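NADB-Rossmann Superfamily protein (Streptococcus agalactiae, PDB 3LEC) is of unknown function but belongs to a Rossmann-fold family generally assigned as tRNA (adenine(22)-N1)-methyltransferases, and binds zinc. Local coordinates at residues K14-V19 with P36-Q41; D106-D111 with K119-Q124; D31-P36 with A48-V53. All coordinates share one frame; numbering follows the deposited sequence.

Contact 1: K14-V19 with P36-Q41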
ATOM      1  N   LYS A  14      10.779   0.311   3.127  1.00 17.92           N
ATOM      2  CA  LYS A  14      10.593  -0.305   1.814  1.00 19.49           C
ATOM      3  C   LYS A  14       9.594   0.463   0.925  1.00 19.23           C
ATOM      4  O   LYS A  14       9.737   0.481  -0.289  1.00 19.74           O
ATOM      5  CB  LYS A  14      10.326  -1.802   1.966  1.00 20.77           C
ATOM      6  CG  LYS A  14      11.623  -2.494   2.416  1.00 22.84           C
ATOM      7  CD  LYS A  14      11.468  -3.950   2.799  1.00 26.58           C
ATOM      8  CE  LYS A  14      12.753  -4.460   3.476  1.00 26.77           C
ATOM      9  NZ  LYS A  14      13.841  -4.684   2.483  1.00 29.36           N
ATOM     10  N   VAL A  15       8.625   1.140   1.534  1.00 17.91           N
ATOM     11  CA  VAL A  15       7.819   2.115   0.802  1.00 18.01           C
ATOM     12  C   VAL A  15       8.682   3.323   0.362  1.00 17.33           C
ATOM     13  O   VAL A  15       8.648   3.708  -0.795  1.00 17.72           O
ATOM     14  CB  VAL A  15       6.604   2.601   1.628  1.00 16.06           C
ATOM     15  CG1 VAL A  15       5.860   3.725   0.918  1.00 15.87           C
ATOM     16  CG2 VAL A  15       5.650   1.456   1.870  1.00 17.84           C
ATOM     17  N   ALA A  16       9.416   3.930   1.294  1.00 17.35           N
ATOM     18  CA  ALA A  16      10.301   5.085   0.969  1.00 17.62           C
ATOM     19  C   ALA A  16      11.259   4.785  -0.182  1.00 18.51           C
ATOM     20  O   ALA A  16      11.511   5.668  -0.997  1.00 18.08           O
ATOM     21  CB  ALA A  16      11.099   5.524   2.196  1.00 17.05           C
ATOM     22  N   ASN A  17      11.767   3.548  -0.245  1.00 18.47           N
ATOM     23  CA  ASN A  17      12.752   3.166  -1.276  1.00 20.01           C
ATOM     24  C   ASN A  17      12.189   3.300  -2.696  1.00 20.08           C
ATOM     25  O   ASN A  17      12.964   3.407  -3.638  1.00 20.99           O
ATOM     26  CB  ASN A  17      13.270   1.727  -1.100  1.00 19.29           C
ATOM     27  CG  ASN A  17      14.025   1.511   0.206  1.00 21.03           C
ATOM     28  OD1 ASN A  17      14.119   0.385   0.698  1.00 22.14           O
ATOM     29  ND2 ASN A  17      14.548   2.575   0.774  1.00 19.70           N
ATOM     30  N   TYR A  18      10.860   3.257  -2.826  1.00 20.16           N
ATOM     31  CA  TYR A  18      10.175   3.353  -4.118  1.00 20.63           C
ATOM     32  C   TYR A  18       9.671   4.750  -4.485  1.00 19.83           C
ATOM     33  O   TYR A  18       9.146   4.941  -5.579  1.00 19.65           O
ATOM     34  CB  TYR A  18       9.008   2.378  -4.203  1.00 21.04           C
ATOM     35  CG  TYR A  18       9.379   0.934  -4.353  1.00 22.94           C
ATOM     36  CD1 TYR A  18       9.985   0.454  -5.513  1.00 24.82           C
ATOM     37  CD2 TYR A  18       9.086   0.030  -3.336  1.00 25.65           C
ATOM     38  CE1 TYR A  18      10.308  -0.916  -5.647  1.00 26.16           C
ATOM     39  CE2 TYR A  18       9.396  -1.322  -3.468  1.00 26.27           C
ATOM     40  CZ  TYR A  18      10.004  -1.780  -4.614  1.00 27.06           C
ATOM     41  OH  TYR A  18      10.291  -3.125  -4.716  1.00 32.29           O
ATOM     42  N   VAL A  19       9.839   5.716  -3.587  1.00 19.39           N
ATOM     43  CA  VAL A  19       9.409   7.090  -3.867  1.00 20.78           C
ATOM     44  C   VAL A  19      10.505   7.713  -4.711  1.00 21.19           C
ATOM     45  O   VAL A  19      11.681   7.667  -4.326  1.00 21.25           O
ATOM     46  CB  VAL A  19       9.199   7.905  -2.571  1.00 19.96           C
ATOM     47  CG1 VAL A  19       8.717   9.331  -2.885  1.00 20.84           C
ATOM     48  CG2 VAL A  19       8.193   7.195  -1.678  1.00 22.02           C
ATOM     49  N   PRO A  36       6.969  11.044   5.441  1.00 18.01           N
ATOM     50  CA  PRO A  36       7.359  12.355   4.903  1.00 17.91           C
ATOM     51  C   PRO A  36       8.589  12.989   5.606  1.00 17.46           C
ATOM     52  O   PRO A  36       9.444  13.576   4.930  1.00 17.50           O
ATOM     53  CB  PRO A  36       6.100  13.228   5.105  1.00 18.33           C
ATOM     54  CG  PRO A  36       4.989  12.310   5.243  1.00 18.82           C
ATOM     55  CD  PRO A  36       5.534  10.985   5.772  1.00 18.65           C
ATOM     56  N   ILE A  37       8.717  12.853   6.934  1.00 17.34           N
ATOM     57  CA  ILE A  37       9.886  13.411   7.634  1.00 16.90           C
ATOM     58  C   ILE A  37      11.186  12.759   7.161  1.00 17.47           C
ATOM     59  O   ILE A  37      12.178  13.440   6.946  1.00 18.05           O
ATOM     60  CB  ILE A  37       9.749  13.331   9.199  1.00 17.50           C
ATOM     61  CG1 ILE A  37       8.683  14.327   9.678  1.00 16.93           C
ATOM     62  CG2 ILE A  37      11.084  13.611   9.909  1.00 16.63           C
ATOM     63  CD1 ILE A  37       8.083  13.978  11.022  1.00 17.08           C
ATOM     64  N   PHE A  38      11.177  11.445   7.014  1.00 17.39           N
ATOM     65  CA  PHE A  38      12.359  10.750   6.543  1.00 17.61           C
ATOM     66  C   PHE A  38      12.784  11.315   5.188  1.00 17.34           C
ATOM     67  O   PHE A  38      13.947  11.683   4.990  1.00 18.38           O
ATOM     68  CB  PHE A  38      12.119   9.249   6.395  1.00 17.94           C
ATOM     69  CG  PHE A  38      13.294   8.547   5.782  1.00 19.74           C
ATOM     70  CD1 PHE A  38      14.496   8.437   6.493  1.00 22.46           C
ATOM     71  CD2 PHE A  38      13.237   8.092   4.466  1.00 19.21           C
ATOM     72  CE1 PHE A  38      15.625   7.836   5.916  1.00 22.67           C
ATOM     73  CE2 PHE A  38      14.352   7.458   3.873  1.00 21.27           C
ATOM     74  CZ  PHE A  38      15.544   7.336   4.589  1.00 22.35           C
ATOM     75  N   LEU A  39      11.816  11.414   4.283  1.00 18.30           N
ATOM     76  CA  LEU A  39      12.105  11.747   2.890  1.00 19.35           C
ATOM     77  C   LEU A  39      12.579  13.183   2.784  1.00 20.35           C
ATOM     78  O   LEU A  39      13.486  13.463   1.994  1.00 21.31           O
ATOM     79  CB  LEU A  39      10.875  11.520   2.019  1.00 18.48           C
ATOM     80  CG  LEU A  39      10.526  10.040   1.846  1.00 19.55           C
ATOM     81  CD1 LEU A  39       9.250   9.922   1.029  1.00 18.84           C
ATOM     82  CD2 LEU A  39      11.719   9.262   1.197  1.00 17.59           C
ATOM     83  N   LEU A  40      11.964  14.078   3.566  1.00 20.73           N
ATOM     84  CA  LEU A  40      12.354  15.494   3.563  1.00 22.31           C
ATOM     85  C   LEU A  40      13.658  15.780   4.303  1.00 24.00           C
ATOM     86  O   LEU A  40      14.454  16.609   3.850  1.00 25.04           O
ATOM     87  CB  LEU A  40      11.224  16.395   4.095  1.00 21.81           C
ATOM     88  CG  LEU A  40      10.282  16.963   3.023  1.00 22.99           C
ATOM     89  CD1 LEU A  40      11.056  17.803   1.978  1.00 23.29           C
ATOM     90  CD2 LEU A  40       9.458  15.871   2.309  1.00 24.36           C
ATOM     91  N   GLN A  41      13.891  15.102   5.430  1.00 25.04           N
ATOM     92  CA  GLN A  41      15.130  15.338   6.173  1.00 26.79           C
ATOM     93  C   GLN A  41      16.345  14.879   5.359  1.00 27.68           C
ATOM     94  O   GLN A  41      17.429  15.434   5.510  1.00 29.00           O
ATOM     95  CB  GLN A  41      15.103  14.685   7.559  1.00 26.62           C
ATOM     96  CG  GLN A  41      15.473  13.214   7.572  1.00 26.84           C
ATOM     97  CD  GLN A  41      15.115  12.495   8.886  1.00 27.83           C
ATOM     98  OE1 GLN A  41      15.288  11.284   9.000  1.00 29.28           O
ATOM     99  NE2 GLN A  41      14.625  13.237   9.863  1.00 29.36           N
TER

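Contact 2: D106-D111 with K119-Q124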
ATOM      1  N   ASP A 106     -11.141   1.910  -2.154  1.00 22.70           N
ATOM      2  CA  ASP A 106     -12.246   2.849  -1.933  1.00 24.94           C
ATOM      3  C   ASP A 106     -11.842   4.304  -1.871  1.00 24.63           C
ATOM      4  O   ASP A 106     -12.563   5.160  -2.385  1.00 24.95           O
ATOM      5  CB  ASP A 106     -13.028   2.500  -0.668  1.00 25.45           C
ATOM      6  CG  ASP A 106     -13.955   1.327  -0.867  1.00 28.63           C
ATOM      7  OD1 ASP A 106     -14.127   0.862  -2.022  1.00 32.06           O
ATOM      8  OD2 ASP A 106     -14.534   0.873   0.137  1.00 31.23           O
ATOM      9  N   ILE A 107     -10.744   4.591  -1.176  1.00 24.19           N
ATOM     10  CA  ILE A 107     -10.217   5.952  -1.070  1.00 24.11           C
ATOM     11  C   ILE A 107      -9.804   6.426  -2.473  1.00 24.54           C
ATOM     12  O   ILE A 107     -10.079   7.556  -2.867  1.00 23.94           O
ATOM     13  CB  ILE A 107      -9.024   6.010  -0.088  1.00 24.22           C
ATOM     14  CG1 ILE A 107      -9.490   5.709   1.339  1.00 23.84           C
ATOM     15  CG2 ILE A 107      -8.250   7.349  -0.192  1.00 25.05           C
ATOM     16  CD1 ILE A 107      -8.352   5.463   2.316  1.00 25.02           C
ATOM     17  N   LEU A 108      -9.169   5.534  -3.225  1.00 24.02           N
ATOM     18  CA  LEU A 108      -8.765   5.844  -4.596  1.00 24.15           C
ATOM     19  C   LEU A 108      -9.970   6.071  -5.515  1.00 24.49           C
ATOM     20  O   LEU A 108      -9.985   7.021  -6.309  1.00 24.49           O
ATOM     21  CB  LEU A 108      -7.875   4.737  -5.150  1.00 24.14           C
ATOM     22  CG  LEU A 108      -6.473   4.663  -4.551  1.00 23.50           C
ATOM     23  CD1 LEU A 108      -5.757   3.412  -5.069  1.00 24.25           C
ATOM     24  CD2 LEU A 108      -5.666   5.950  -4.823  1.00 23.80           C
ATOM     25  N   ASN A 109     -10.965   5.190  -5.413  1.00 25.36           N
ATOM     26  CA  ASN A 109     -12.168   5.262  -6.255  1.00 25.54           C
ATOM     27  C   ASN A 109     -12.981   6.533  -5.989  1.00 25.99           C
ATOM     28  O   ASN A 109     -13.380   7.209  -6.925  1.00 25.75           O
ATOM     29  CB  ASN A 109     -13.037   4.014  -6.101  1.00 25.19           C
ATOM     30  CG  ASN A 109     -14.037   3.837  -7.255  1.00 26.67           C
ATOM     31  OD1 ASN A 109     -13.667   3.469  -8.363  1.00 27.51           O
ATOM     32  ND2 ASN A 109     -15.306   4.079  -6.979  1.00 27.09           N
ATOM     33  N   ASN A 110     -13.174   6.861  -4.716  1.00 26.81           N
ATOM     34  CA  ASN A 110     -13.906   8.065  -4.303  1.00 27.32           C
ATOM     35  C   ASN A 110     -13.355   9.362  -4.877  1.00 27.49           C
ATOM     36  O   ASN A 110     -14.099  10.333  -5.093  1.00 27.85           O
ATOM     37  CB  ASN A 110     -13.979   8.165  -2.774  1.00 28.06           C
ATOM     38  CG  ASN A 110     -15.055   9.134  -2.319  1.00 28.93           C
ATOM     39  OD1 ASN A 110     -16.139   9.178  -2.901  1.00 31.29           O
ATOM     40  ND2 ASN A 110     -14.756   9.926  -1.302  1.00 29.00           N
ATOM     41  N   ASP A 111     -12.052   9.374  -5.139  1.00 27.44           N
ATOM     42  CA  ASP A 111     -11.386  10.559  -5.669  1.00 27.67           C
ATOM     43  C   ASP A 111     -10.565  10.273  -6.912  1.00 27.03           C
ATOM     44  O   ASP A 111      -9.524  10.890  -7.148  1.00 26.73           O
ATOM     45  CB  ASP A 111     -10.526  11.209  -4.582  1.00 28.42           C
ATOM     46  CG  ASP A 111     -11.343  12.068  -3.637  1.00 29.80           C
ATOM     47  OD1 ASP A 111     -12.064  12.973  -4.119  1.00 31.85           O
ATOM     48  OD2 ASP A 111     -11.275  11.837  -2.413  1.00 32.61           O
ATOM     49  N   LYS A 119       1.705  10.749 -11.009  1.00 22.25           N
ATOM     50  CA  LYS A 119       2.527   9.824 -11.786  1.00 22.08           C
ATOM     51  C   LYS A 119       2.809   8.464 -11.141  1.00 21.99           C
ATOM     52  O   LYS A 119       2.905   7.460 -11.852  1.00 21.67           O
ATOM     53  CB  LYS A 119       3.850  10.460 -12.198  1.00 22.16           C
ATOM     54  N   THR A 120       2.977   8.451  -9.820  1.00 21.91           N
ATOM     55  CA  THR A 120       3.348   7.230  -9.089  1.00 21.15           C
ATOM     56  C   THR A 120       2.525   7.059  -7.806  1.00 20.57           C
ATOM     57  O   THR A 120       2.316   8.024  -7.047  1.00 19.99           O
ATOM     58  CB  THR A 120       4.836   7.268  -8.678  1.00 21.94           C
ATOM     59  OG1 THR A 120       5.641   7.709  -9.791  1.00 22.85           O
ATOM     60  CG2 THR A 120       5.318   5.872  -8.169  1.00 22.11           C
ATOM     61  N   LEU A 121       2.072   5.832  -7.554  1.00 19.43           N
ATOM     62  CA  LEU A 121       1.500   5.510  -6.248  1.00 19.87           C
ATOM     63  C   LEU A 121       2.293   4.378  -5.643  1.00 19.62           C
ATOM     64  O   LEU A 121       2.678   3.453  -6.345  1.00 19.55           O
ATOM     65  CB  LEU A 121       0.027   5.123  -6.333  1.00 20.57           C
ATOM     66  CG  LEU A 121      -0.957   6.150  -6.913  1.00 24.00           C
ATOM     67  CD1 LEU A 121      -1.033   6.007  -8.428  1.00 25.54           C
ATOM     68  CD2 LEU A 121      -2.317   5.966  -6.291  1.00 26.92           C
ATOM     69  N   VAL A 122       2.570   4.480  -4.345  1.00 18.81           N
ATOM     70  CA  VAL A 122       3.144   3.369  -3.585  1.00 18.66           C
ATOM     71  C   VAL A 122       2.115   3.014  -2.517  1.00 17.95           C
ATOM     72  O   VAL A 122       1.727   3.860  -1.714  1.00 18.12           O
ATOM     73  CB  VAL A 122       4.501   3.752  -2.973  1.00 18.77           C
ATOM     74  CG1 VAL A 122       5.231   2.498  -2.453  1.00 18.96           C
ATOM     75  CG2 VAL A 122       5.371   4.441  -4.051  1.00 18.28           C
ATOM     76  N   LEU A 123       1.640   1.775  -2.554  1.00 17.90           N
ATOM     77  CA  LEU A 123       0.482   1.348  -1.780  1.00 17.49           C
ATOM     78  C   LEU A 123       0.890   0.137  -0.961  1.00 18.13           C
ATOM     79  O   LEU A 123       1.500  -0.814  -1.478  1.00 18.62           O
ATOM     80  CB  LEU A 123      -0.685   0.998  -2.719  1.00 18.70           C
ATOM     81  CG  LEU A 123      -1.083   2.067  -3.748  1.00 16.46           C
ATOM     82  CD1 LEU A 123      -2.106   1.524  -4.756  1.00 14.79           C
ATOM     83  CD2 LEU A 123      -1.569   3.332  -3.055  1.00 16.20           C
ATOM     84  N   GLN A 124       0.636   0.214   0.335  1.00 18.33           N
ATOM     85  CA  GLN A 124       0.970  -0.895   1.231  1.00 18.41           C
ATOM     86  C   GLN A 124      -0.336  -1.340   1.902  1.00 18.95           C
ATOM     87  O   GLN A 124      -0.731  -0.819   2.950  1.00 18.36           O
ATOM     88  CB  GLN A 124       2.072  -0.474   2.219  1.00 19.03           C
ATOM     89  CG  GLN A 124       2.607  -1.579   3.159  1.00 19.52           C
ATOM     90  CD  GLN A 124       1.729  -1.761   4.397  1.00 22.90           C
ATOM     91  OE1 GLN A 124       1.623  -0.861   5.238  1.00 21.79           O
ATOM     92  NE2 GLN A 124       1.092  -2.926   4.511  1.00 26.41           N
TER

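Contact 3: D31-P36 with A48-V53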
ATOM      1  N   ASP A  31       1.297   7.892   8.872  1.00 21.03           N
ATOM      2  CA  ASP A  31       1.607   7.334  10.179  1.00 21.38           C
ATOM      3  C   ASP A  31       2.549   8.325  10.886  1.00 19.83           C
ATOM      4  O   ASP A  31       3.768   8.270  10.722  1.00 18.51           O
ATOM      5  CB  ASP A  31       2.245   5.944  10.004  1.00 21.18           C
ATOM      6  CG  ASP A  31       2.643   5.296  11.321  1.00 26.22           C
ATOM      7  OD1 ASP A  31       2.365   5.870  12.391  1.00 30.29           O
ATOM      8  OD2 ASP A  31       3.243   4.202  11.281  1.00 29.49           O
ATOM      9  N   HIS A  32       1.952   9.255  11.642  1.00 18.31           N
ATOM     10  CA  HIS A  32       2.693  10.211  12.456  1.00 18.49           C
ATOM     11  C   HIS A  32       3.645  11.098  11.622  1.00 17.44           C
ATOM     12  O   HIS A  32       4.540  11.730  12.166  1.00 16.45           O
ATOM     13  CB  HIS A  32       3.487   9.505  13.569  1.00 19.78           C
ATOM     14  CG  HIS A  32       2.635   8.873  14.627  1.00 22.21           C
ATOM     15  ND1 HIS A  32       2.161   7.581  14.528  1.00 28.07           N
ATOM     16  CD2 HIS A  32       2.184   9.348  15.813  1.00 24.96           C
ATOM     17  CE1 HIS A  32       1.445   7.293  15.604  1.00 27.13           C
ATOM     18  NE2 HIS A  32       1.439   8.349  16.395  1.00 27.17           N
ATOM     19  N   ALA A  33       3.409  11.147  10.310  1.00 17.75           N
ATOM     20  CA  ALA A  33       4.273  11.836   9.330  1.00 17.72           C
ATOM     21  C   ALA A  33       5.710  11.314   9.281  1.00 18.59           C
ATOM     22  O   ALA A  33       6.613  12.003   8.798  1.00 18.04           O
ATOM     23  CB  ALA A  33       4.259  13.336   9.543  1.00 18.56           C
ATOM     24  N   TYR A  34       5.934  10.097   9.775  1.00 18.30           N
ATOM     25  CA  TYR A  34       7.289   9.559   9.763  1.00 18.28           C
ATOM     26  C   TYR A  34       7.919   9.494   8.378  1.00 18.01           C
ATOM     27  O   TYR A  34       9.048   9.967   8.155  1.00 18.74           O
ATOM     28  CB  TYR A  34       7.324   8.178  10.389  1.00 17.26           C
ATOM     29  CG  TYR A  34       6.982   8.141  11.867  1.00 17.72           C
ATOM     30  CD1 TYR A  34       7.398   9.145  12.755  1.00 18.45           C
ATOM     31  CD2 TYR A  34       6.272   7.066  12.374  1.00 19.40           C
ATOM     32  CE1 TYR A  34       7.070   9.061  14.144  1.00 19.06           C
ATOM     33  CE2 TYR A  34       5.948   6.974  13.710  1.00 18.44           C
ATOM     34  CZ  TYR A  34       6.345   7.952  14.595  1.00 19.91           C
ATOM     35  OH  TYR A  34       5.995   7.758  15.929  1.00 18.71           O
ATOM     36  N   LEU A  35       7.185   8.893   7.460  1.00 18.55           N
ATOM     37  CA  LEU A  35       7.642   8.728   6.096  1.00 18.56           C
ATOM     38  C   LEU A  35       7.922  10.090   5.409  1.00 18.47           C
ATOM     39  O   LEU A  35       9.020  10.293   4.895  1.00 18.70           O
ATOM     40  CB  LEU A  35       6.652   7.854   5.327  1.00 18.61           C
ATOM     41  CG  LEU A  35       6.892   7.749   3.820  1.00 19.11           C
ATOM     42  CD1 LEU A  35       8.233   7.104   3.554  1.00 17.25           C
ATOM     43  CD2 LEU A  35       5.747   6.999   3.133  1.00 21.29           C
ATOM     44  N   PRO A  36       6.969  11.044   5.441  1.00 18.01           N
ATOM     45  CA  PRO A  36       7.359  12.355   4.903  1.00 17.91           C
ATOM     46  C   PRO A  36       8.589  12.989   5.606  1.00 17.46           C
ATOM     47  O   PRO A  36       9.444  13.576   4.930  1.00 17.50           O
ATOM     48  CB  PRO A  36       6.100  13.228   5.105  1.00 18.33           C
ATOM     49  CG  PRO A  36       4.989  12.310   5.243  1.00 18.82           C
ATOM     50  CD  PRO A  36       5.534  10.985   5.772  1.00 18.65           C
ATOM     51  N   ALA A  48       6.168  17.538   0.762  1.00 20.25           N
ATOM     52  CA  ALA A  48       5.194  16.518   1.127  1.00 19.23           C
ATOM     53  C   ALA A  48       4.005  17.091   1.888  1.00 19.25           C
ATOM     54  O   ALA A  48       4.107  18.147   2.514  1.00 19.08           O
ATOM     55  CB  ALA A  48       5.852  15.369   1.920  1.00 20.18           C
ATOM     56  N   ILE A  49       2.879  16.390   1.796  1.00 19.14           N
ATOM     57  CA  ILE A  49       1.682  16.663   2.602  1.00 18.15           C
ATOM     58  C   ILE A  49       1.394  15.395   3.393  1.00 18.82           C
ATOM     59  O   ILE A  49       1.390  14.267   2.839  1.00 18.20           O
ATOM     60  CB  ILE A  49       0.457  17.032   1.741  1.00 18.65           C
ATOM     61  CG1 ILE A  49       0.732  18.285   0.866  1.00 18.79           C
ATOM     62  CG2 ILE A  49      -0.809  17.228   2.604  1.00 17.36           C
ATOM     63  CD1 ILE A  49      -0.198  18.342  -0.379  1.00 20.04           C
ATOM     64  N   ALA A  50       1.171  15.570   4.687  1.00 18.81           N
ATOM     65  CA  ALA A  50       0.716  14.470   5.535  1.00 19.45           C
ATOM     66  C   ALA A  50      -0.771  14.681   5.721  1.00 20.17           C
ATOM     67  O   ALA A  50      -1.185  15.634   6.372  1.00 21.15           O
ATOM     68  CB  ALA A  50       1.449  14.464   6.886  1.00 19.02           C
ATOM     69  N   GLY A  51      -1.571  13.801   5.124  1.00 19.82           N
ATOM     70  CA  GLY A  51      -3.025  13.952   5.133  1.00 21.03           C
ATOM     71  C   GLY A  51      -3.612  13.135   6.268  1.00 21.83           C
ATOM     72  O   GLY A  51      -3.326  11.952   6.398  1.00 22.46           O
ATOM     73  N   GLU A  52      -4.397  13.779   7.118  1.00 21.45           N
ATOM     74  CA  GLU A  52      -4.947  13.099   8.277  1.00 22.10           C
ATOM     75  C   GLU A  52      -6.437  13.343   8.251  1.00 22.95           C
ATOM     76  O   GLU A  52      -6.897  14.379   7.735  1.00 21.68           O
ATOM     77  CB  GLU A  52      -4.326  13.601   9.598  1.00 22.15           C
ATOM     78  CG  GLU A  52      -2.784  13.556   9.708  1.00 22.83           C
ATOM     79  CD  GLU A  52      -2.179  12.139   9.579  1.00 24.36           C
ATOM     80  OE1 GLU A  52      -2.893  11.135   9.703  1.00 26.53           O
ATOM     81  OE2 GLU A  52      -0.961  12.037   9.344  1.00 26.24           O
ATOM     82  N   VAL A  53      -7.174  12.393   8.816  1.00 22.87           N
ATOM     83  CA  VAL A  53      -8.624  12.376   8.706  1.00 24.62           C
ATOM     84  C   VAL A  53      -9.342  12.847   9.981  1.00 24.60           C
ATOM     85  O   VAL A  53     -10.473  13.352   9.918  1.00 25.90           O
ATOM     86  CB  VAL A  53      -9.116  10.959   8.258  1.00 23.98           C
ATOM     87  CG1 VAL A  53      -9.048   9.943   9.427  1.00 25.79           C
ATOM     88  CG2 VAL A  53     -10.502  11.046   7.657  1.00 27.37           C
TER

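Contact 1: K14-V19 with P36-Q41
Ala16 sets its methyl group against two neighbouring side chains of helix 34-41, a small example of how two helices meet through a short residue. Its CB lies 3.9 Å from CD2 of Leu39 and 4.0 Å from CD2 of Phe38, whose ring approaches obliquely, through CD2 and CE2. The other branch of Leu39 is used as well: CD1 sits 4.0 Å from CG2 of Val19 and just as close to CG1, so both valine methyls rest on one leucine methyl while the two side chains run obliquely past each other. With CG anti to its own carbonyl carbon (chi1 -70°), Leu39 points its fork toward segment 14-19, and each branch takes one partner.

Behind this first shell, a type I turn from Ala16 to Val19 carries the chain off helix 10-16, its backbone bond from Val19 N to Ala16 O measuring 3.1 Å. The turn brings Val19 round to the same side as Ala16. Cys45 of strand 45-52 touches both Val19 and Leu39, and Val15 and Tyr18 pack against Ile158 of strand 155-163. Two helices side by side over one face of a central sheet are the layering expected of a Rossmann-like alpha/beta fold.

Contact 2: D106-D111 with K119-Q124
Leu108 and Leu121 mark the closest approach of the two backbones, with CA atoms 10.4 Å apart, the spacing of a helix laid over a sheet with its side chains filling the interval. Segment 106-111 is the last part of helix 101-110, where the bond from Asn110 N to Asp106 O (2.9 Å) is still helical; by Asp111 the chain has left the helix. Segment 119-124 enters strand 120-125, whose alternating residues send Leu121 and Leu123 toward the helix and Val122 to the opposite face.

One helix residue answers both strand leucines. Leu108 divides its fork between them, CD2 meeting Leu121 CD2 at 3.7 Å and CD1 meeting Leu123 CD1 at 4.1 Å, each time tip to tip. Its chi2 of 173° sets CD1 anti to CA, reaching outward to Leu123, while CD2 branches off to Leu121. In Leu121 the roles are exchanged: chi2 of 88° turns CD1 aside and leaves CD2 as the outstretched branch that meets Leu108.

Around this trio, Ile96 of strand 93-99 and Leu115 of the connecting loop also touch Leu108, while Val161 of strand 155-163 touches Leu123. On the far face Val122 packs against Val15 of helix 10-16, so the strand is covered on both sides. At the helix surface, Asn109 OD1 accepts a hydrogen bond from Trp135 NE1. Strand 93-99, helix 101-110 and strand 120-125, with the two strands parallel neighbours, make up a beta-alpha-beta crossover, the repeating element of the Rossmann fold.

Contact 3: D31-P36 with A48-V53
Ala33 and Ala50 touch within the beta-alpha-beta unit of strand 23-28, helix 34-41 and strand 45-52, at the point where the helix starts above the strand that follows it. Their methyls, CB to CB, are 4.0 Å apart, and the backbones are close too, with the CA atoms of Ala33 and Ala50 5.8 Å apart. Three residues further on, Pro36 brings its ring down on the strand: CB lies 3.8 Å from Ala48 CB, and CG reaches Ala50 CB at 4.5 Å. The small side chains of Ala48 and Ala50 are consistent with so close an approach of helix and strand. Ile49 between them faces the other side of the sheet, where it packs against Phe85.

Ala33 is the N-cap residue of helix 34-41 and occupies a type I' turn from Asp31 to Tyr34, in which both central residues, His32 and Ala33, have positive phi values near 60°. The turn closes through Tyr34 N and Asp31 O at 3.0 Å. In class I methyltransferases an acidic residue ending the second strand commonly holds the cofactor ribose; if the protein is one, as its family suggests, Glu52 at the end of strand 45-52 would occupy that place, although no cofactor is bound here.

His32 is steadied by Asp31: its ND1 donates to OD1 at 2.7 Å in a nearly straight bond (171°), with the acceptor almost in the imidazole plane. Over one face of that imidazole lies the Tyr34 hydroxyl, toward the rim. The Glu52 side chain touches Ser30, and also Pro57 and Ala61 of helix 55-67.

Contacts 1 and 3 share helix 34-41: one joins it to helix 10-16 and the turn that follows, the other seats it on strand 45-52. Their centres are about 11 Å apart and they touch directly, Ala16 CB meeting Leu35 CD1 at 3.5 Å and Leu40 CD2 meeting Ala48 CB at 3.7 Å. Contact 2 lies on the other face of the same sheet, yet Val15 CG1 comes within 3.6 Å of Val122 CG1, joining it to helix 10-16 through strand 120-125. Contacts 2 and 3 do not touch, their nearest atoms being about 7 Å apart. The zinc site of Asp140 and His165 is nearest to contact 2, with the Leu121 side chain about 11 Å from that of Asp140.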